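Long-range contact in Vv2_1132 (Vibrio vulnificus CMCP6, PDB 5Y9S), which probably switches gene transcription on or off as a LysR-type tetramer, reading DNA through a helix-turn-helix and effectors through a periplasmic-binding-protein-like domain: residues T233-G245 and V251-L265. Residues are numbered along the deposited sequence; the frame is centred on the assembly and turned at random.
Sequences TLSESLVKMAIGG and VPMHVIEEELAQHRL
A242 N donates to L238 O over 2.7 Å, the shortest backbone bond of helix 235-243, and both residues turn their CB atoms to the other segment, L238 onto V251 and A242 onto L265 CD2. The two segments meet mainly through apolar side chains, with no polar bond between them, a worked example of a helix seated on the chain that follows it. V239 is at the centre. With chi1 at 163°, CG1 lies opposite the backbone N and CG2 opposite the carbonyl carbon. CG2 packs against V255 CG1 and I256 CG2, the latter 3.7 Å away, and more loosely against V251 CG1. V239 CG1 instead lies 3.5 Å from E259 OE2, a carboxylate oxygen resting against a methyl without bonding to it. Chi1 (-72°) sets E259 CG 3.7 Å from I243 CD1, and the bend at chi2 (77°) turns the carboxylate back to V239 CG1. I243 CD1 also sits over one face of the R264 guanidinium, displaced toward the rim and 3.7 Å from NH1. The I243 and L265 side chains cross at about a right angle, CG1 of I243 3.9 Å from CG of L265. The Schellman turn at H263, where R264 N reaches back to E259 O, ends helix 257-261 just before R264 and L265. At the other end S235 OG passes P252 CD at 3.8 Å, but its hydrogen bond goes to Y205 OH. Helix 235-243 is the crossover of a beta-alpha-beta unit joining strands 225-232 and 248-252, which flank strand 199-205 in the substrate-binding domain. L238 and A242 press on L203 of that middle strand, V251 and I256 touch V185 of strand 172-186, and S237 OG bonds to A110 O of the second subunit, which places the helix at a subunit interface.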
loop_
_atom_site.group_PDB
_atom_site.type_symbol
_atom_site.label_atom_id
_atom_site.label_comp_id
_atom_site.label_asym_id
_atom_site.label_seq_id
_atom_site.Cartn_x
_atom_site.Cartn_y
_atom_site.Cartn_z
ATOM N N THR D 233 22.948 -5.935 -22.499
ATOM C CA THR D 233 21.857 -5.659 -23.422
ATOM C C THR D 233 22.239 -4.604 -24.458
ATOM O O THR D 233 21.475 -4.377 -25.402
ATOM C CB THR D 233 20.612 -5.196 -22.666
ATOM O OG1 THR D 233 20.974 -4.129 -21.758
ATOM C CG2 THR D 233 19.972 -6.369 -21.869
ATOM N N LEU D 234 23.391 -3.960 -24.306
ATOM C CA LEU D 234 23.706 -2.720 -25.018
ATOM C C LEU D 234 24.791 -2.991 -26.045
ATOM O O LEU D 234 25.956 -3.204 -25.683
ATOM C CB LEU D 234 24.134 -1.628 -24.039
ATOM C CG LEU D 234 23.088 -1.360 -22.958
ATOM C CD1 LEU D 234 23.597 -0.412 -21.921
ATOM C CD2 LEU D 234 21.795 -0.824 -23.589
ATOM N N SER D 235 24.401 -2.968 -27.323
ATOM C CA SER D 235 25.363 -3.090 -28.416
ATOM C C SER D 235 26.557 -2.177 -28.202
ATOM O O SER D 235 27.711 -2.588 -28.381
ATOM C CB SER D 235 24.679 -2.773 -29.751
ATOM O OG SER D 235 24.051 -3.939 -30.248
ATOM N N GLU D 236 26.297 -0.944 -27.776
ATOM C CA GLU D 236 27.351 0.051 -27.642
ATOM C C GLU D 236 28.372 -0.337 -26.586
ATOM O O GLU D 236 29.519 0.113 -26.657
ATOM C CB GLU D 236 26.739 1.419 -27.321
ATOM C CG GLU D 236 25.402 1.700 -28.064
ATOM C CD GLU D 236 24.189 0.988 -27.438
ATOM O OE1 GLU D 236 23.830 1.289 -26.292
ATOM O OE2 GLU D 236 23.623 0.083 -28.086
ATOM N N SER D 237 27.986 -1.168 -25.618
ATOM C CA SER D 237 28.937 -1.645 -24.615
ATOM C C SER D 237 29.815 -2.741 -25.187
ATOM O O SER D 237 31.022 -2.763 -24.927
ATOM C CB SER D 237 28.209 -2.179 -23.379
ATOM O OG SER D 237 27.833 -1.120 -22.550
ATOM N N LEU D 238 29.211 -3.673 -25.935
ATOM C CA LEU D 238 30.012 -4.663 -26.627
ATOM C C LEU D 238 31.099 -3.978 -27.434
ATOM O O LEU D 238 32.274 -4.368 -27.371
ATOM C CB LEU D 238 29.137 -5.522 -27.534
ATOM C CG LEU D 238 28.113 -6.343 -26.767
ATOM C CD1 LEU D 238 27.131 -6.919 -27.755
ATOM C CD2 LEU D 238 28.765 -7.432 -25.933
ATOM N N VAL D 239 30.731 -2.903 -28.141
ATOM C CA VAL D 239 31.677 -2.222 -29.018
ATOM C C VAL D 239 32.852 -1.662 -28.214
ATOM O O VAL D 239 34.013 -1.863 -28.580
ATOM C CB VAL D 239 30.956 -1.135 -29.834
ATOM C CG1 VAL D 239 31.974 -0.148 -30.441
ATOM C CG2 VAL D 239 30.118 -1.802 -30.925
ATOM N N LYS D 240 32.574 -0.983 -27.089
ATOM C CA LYS D 240 33.671 -0.500 -26.250
ATOM C C LYS D 240 34.577 -1.645 -25.835
ATOM O O LYS D 240 35.798 -1.574 -25.997
ATOM C CB LYS D 240 33.143 0.218 -25.003
ATOM C CG LYS D 240 32.589 1.588 -25.259
ATOM C CD LYS D 240 33.569 2.473 -26.006
ATOM C CE LYS D 240 32.925 3.838 -26.288
ATOM N NZ LYS D 240 33.682 4.967 -25.642
ATOM N N MET D 241 33.983 -2.720 -25.304
ATOM C CA MET D 241 34.747 -3.890 -24.889
ATOM C C MET D 241 35.573 -4.441 -26.038
ATOM O O MET D 241 36.731 -4.838 -25.850
ATOM C CB MET D 241 33.789 -4.969 -24.376
ATOM C CG MET D 241 33.239 -4.742 -22.962
ATOM S SD MET D 241 34.498 -4.165 -21.795
ATOM C CE MET D 241 34.951 -5.720 -21.087
ATOM N N ALA D 242 34.981 -4.521 -27.231
ATOM C CA ALA D 242 35.715 -5.122 -28.337
ATOM C C ALA D 242 36.900 -4.252 -28.739
ATOM O O ALA D 242 37.983 -4.768 -29.053
ATOM C CB ALA D 242 34.777 -5.367 -29.514
ATOM N N ILE D 243 36.719 -2.928 -28.713
ATOM C CA ILE D 243 37.818 -2.034 -29.088
ATOM C C ILE D 243 39.019 -2.288 -28.194
ATOM O O ILE D 243 40.165 -2.305 -28.656
ATOM C CB ILE D 243 37.375 -0.562 -29.005
ATOM C CG1 ILE D 243 36.368 -0.211 -30.094
ATOM C CG2 ILE D 243 38.583 0.375 -29.060
ATOM C CD1 ILE D 243 35.937 1.252 -30.017
ATOM N N GLY D 244 38.769 -2.491 -26.899
ATOM C CA GLY D 244 39.800 -2.782 -25.932
ATOM C C GLY D 244 40.329 -4.193 -25.982
ATOM O O GLY D 244 41.103 -4.576 -25.103
ATOM N N GLY D 245 39.947 -4.980 -26.982
ATOM C CA GLY D 245 40.525 -6.301 -27.140
ATOM C C GLY D 245 40.040 -7.349 -26.162
ATOM O O GLY D 245 40.709 -8.372 -25.999
ATOM N N VAL D 251 27.888 -7.787 -33.690
ATOM C CA VAL D 251 27.192 -6.504 -33.568
ATOM C C VAL D 251 26.664 -6.087 -34.926
ATOM O O VAL D 251 27.234 -6.403 -35.982
ATOM C CB VAL D 251 28.114 -5.391 -33.020
ATOM C CG1 VAL D 251 28.562 -5.698 -31.604
ATOM C CG2 VAL D 251 29.313 -5.162 -33.961
ATOM N N PRO D 252 25.555 -5.361 -34.922
ATOM C CA PRO D 252 24.996 -4.854 -36.179
ATOM C C PRO D 252 25.959 -3.886 -36.845
ATOM O O PRO D 252 26.645 -3.116 -36.175
ATOM C CB PRO D 252 23.710 -4.147 -35.730
ATOM C CG PRO D 252 23.347 -4.816 -34.458
ATOM C CD PRO D 252 24.637 -5.181 -33.789
ATOM N N MET D 253 26.007 -3.939 -38.180
ATOM C CA MET D 253 26.890 -3.030 -38.906
ATOM C C MET D 253 26.645 -1.582 -38.525
ATOM O O MET D 253 27.594 -0.814 -38.390
ATOM C CB MET D 253 26.729 -3.183 -40.431
ATOM C CG MET D 253 27.487 -4.332 -41.059
ATOM S SD MET D 253 29.252 -4.017 -41.047
ATOM C CE MET D 253 29.430 -2.553 -42.035
ATOM N N HIS D 254 25.384 -1.180 -38.337
ATOM C CA HIS D 254 25.130 0.253 -38.199
ATOM C C HIS D 254 25.697 0.836 -36.906
ATOM O O HIS D 254 25.808 2.064 -36.784
ATOM C CB HIS D 254 23.625 0.549 -38.295
ATOM C CG HIS D 254 22.870 0.293 -37.032
ATOM N ND1 HIS D 254 22.247 -0.907 -36.764
ATOM C CD2 HIS D 254 22.641 1.086 -35.960
ATOM C CE1 HIS D 254 21.657 -0.839 -35.581
ATOM N NE2 HIS D 254 21.888 0.358 -35.069
ATOM N N VAL D 255 26.080 -0.016 -35.953
ATOM C CA VAL D 255 26.646 0.461 -34.696
ATOM C C VAL D 255 28.146 0.714 -34.790
ATOM O O VAL D 255 28.694 1.427 -33.939
ATOM C CB VAL D 255 26.290 -0.547 -33.582
ATOM C CG1 VAL D 255 26.957 -0.205 -32.281
ATOM C CG2 VAL D 255 24.780 -0.577 -33.385
ATOM N N ILE D 256 28.821 0.222 -35.834
ATOM C CA ILE D 256 30.276 0.267 -35.899
ATOM C C ILE D 256 30.784 1.028 -37.119
ATOM O O ILE D 256 31.954 0.890 -37.482
ATOM C CB ILE D 256 30.872 -1.152 -35.881
ATOM C CG1 ILE D 256 30.230 -1.977 -36.991
ATOM C CG2 ILE D 256 30.630 -1.805 -34.557
ATOM C CD1 ILE D 256 30.906 -3.316 -37.268
ATOM N N GLU D 257 29.924 1.803 -37.780
ATOM C CA GLU D 257 30.329 2.470 -39.016
ATOM C C GLU D 257 31.583 3.304 -38.803
ATOM O O GLU D 257 32.519 3.246 -39.607
ATOM C CB GLU D 257 29.186 3.340 -39.541
ATOM C CG GLU D 257 29.358 3.821 -40.981
ATOM C CD GLU D 257 28.337 4.893 -41.382
ATOM O OE1 GLU D 257 27.221 4.915 -40.816
ATOM O OE2 GLU D 257 28.655 5.719 -42.264
ATOM N N GLU D 258 31.634 4.053 -37.697
ATOM C CA GLU D 258 32.766 4.926 -37.404
ATOM C C GLU D 258 33.981 4.149 -36.908
ATOM O O GLU D 258 35.113 4.499 -37.254
ATOM C CB GLU D 258 32.362 5.976 -36.375
ATOM C CG GLU D 258 33.415 7.037 -36.119
ATOM C CD GLU D 258 32.854 8.220 -35.351
ATOM O OE1 GLU D 258 32.999 8.260 -34.105
ATOM O OE2 GLU D 258 32.248 9.100 -35.999
ATOM N N GLU D 259 33.778 3.110 -36.086
ATOM C CA GLU D 259 34.909 2.292 -35.648
ATOM C C GLU D 259 35.598 1.613 -36.830
ATOM O O GLU D 259 36.831 1.540 -36.877
ATOM C CB GLU D 259 34.461 1.251 -34.624
ATOM C CG GLU D 259 34.116 1.811 -33.235
ATOM C CD GLU D 259 32.739 2.486 -33.193
ATOM O OE1 GLU D 259 32.076 2.550 -34.256
ATOM O OE2 GLU D 259 32.325 2.962 -32.103
ATOM N N LEU D 260 34.824 1.109 -37.799
ATOM C CA LEU D 260 35.438 0.471 -38.962
ATOM C C LEU D 260 36.193 1.484 -39.809
ATOM O O LEU D 260 37.236 1.161 -40.386
ATOM C CB LEU D 260 34.376 -0.242 -39.810
ATOM C CG LEU D 260 33.809 -1.573 -39.298
ATOM C CD1 LEU D 260 32.682 -2.091 -40.168
ATOM C CD2 LEU D 260 34.926 -2.593 -39.234
ATOM N N ALA D 261 35.686 2.712 -39.890
ATOM C CA ALA D 261 36.387 3.742 -40.639
ATOM C C ALA D 261 37.653 4.188 -39.916
ATOM O O ALA D 261 38.665 4.493 -40.561
ATOM C CB ALA D 261 35.453 4.924 -40.881
ATOM N N GLN D 262 37.631 4.214 -38.587
ATOM C CA GLN D 262 38.825 4.590 -37.848
ATOM C C GLN D 262 39.809 3.431 -37.674
ATOM O O GLN D 262 40.861 3.624 -37.054
ATOM C CB GLN D 262 38.431 5.162 -36.478
ATOM C CG GLN D 262 37.948 6.613 -36.506
ATOM C CD GLN D 262 39.093 7.639 -36.611
ATOM O OE1 GLN D 262 40.141 7.383 -37.222
ATOM N NE2 GLN D 262 38.883 8.810 -36.013
ATOM N N HIS D 263 39.498 2.242 -38.193
ATOM C CA HIS D 263 40.372 1.072 -38.079
ATOM C C HIS D 263 40.608 0.668 -36.633
ATOM O O HIS D 263 41.643 0.083 -36.303
ATOM C CB HIS D 263 41.711 1.299 -38.774
ATOM C CG HIS D 263 41.585 1.820 -40.165
ATOM N ND1 HIS D 263 41.924 3.110 -40.505
ATOM C CD2 HIS D 263 41.161 1.229 -41.305
ATOM C CE1 HIS D 263 41.719 3.294 -41.797
ATOM N NE2 HIS D 263 41.253 2.167 -42.305
ATOM N N ARG D 264 39.658 0.974 -35.759
ATOM C CA ARG D 264 39.732 0.508 -34.386
ATOM C C ARG D 264 39.031 -0.830 -34.193
ATOM O O ARG D 264 39.134 -1.424 -33.115
ATOM C CB ARG D 264 39.152 1.573 -33.443
ATOM C CG ARG D 264 40.083 2.776 -33.259
ATOM C CD ARG D 264 39.577 3.714 -32.196
ATOM N NE ARG D 264 38.264 4.236 -32.551
ATOM C CZ ARG D 264 37.350 4.613 -31.662
ATOM N NH1 ARG D 264 37.619 4.526 -30.361
ATOM N NH2 ARG D 264 36.167 5.071 -32.068
ATOM N N LEU D 265 38.343 -1.326 -35.217
ATOM C CA LEU D 265 37.744 -2.650 -35.198
ATOM C C LEU D 265 37.838 -3.210 -36.598
ATOM O O LEU D 265 37.781 -2.465 -37.578
ATOM C CB LEU D 265 36.273 -2.631 -34.763
ATOM C CG LEU D 265 35.969 -2.424 -33.291
ATOM C CD1 LEU D 265 34.504 -2.111 -33.116
ATOM C CD2 LEU D 265 36.380 -3.676 -32.488
#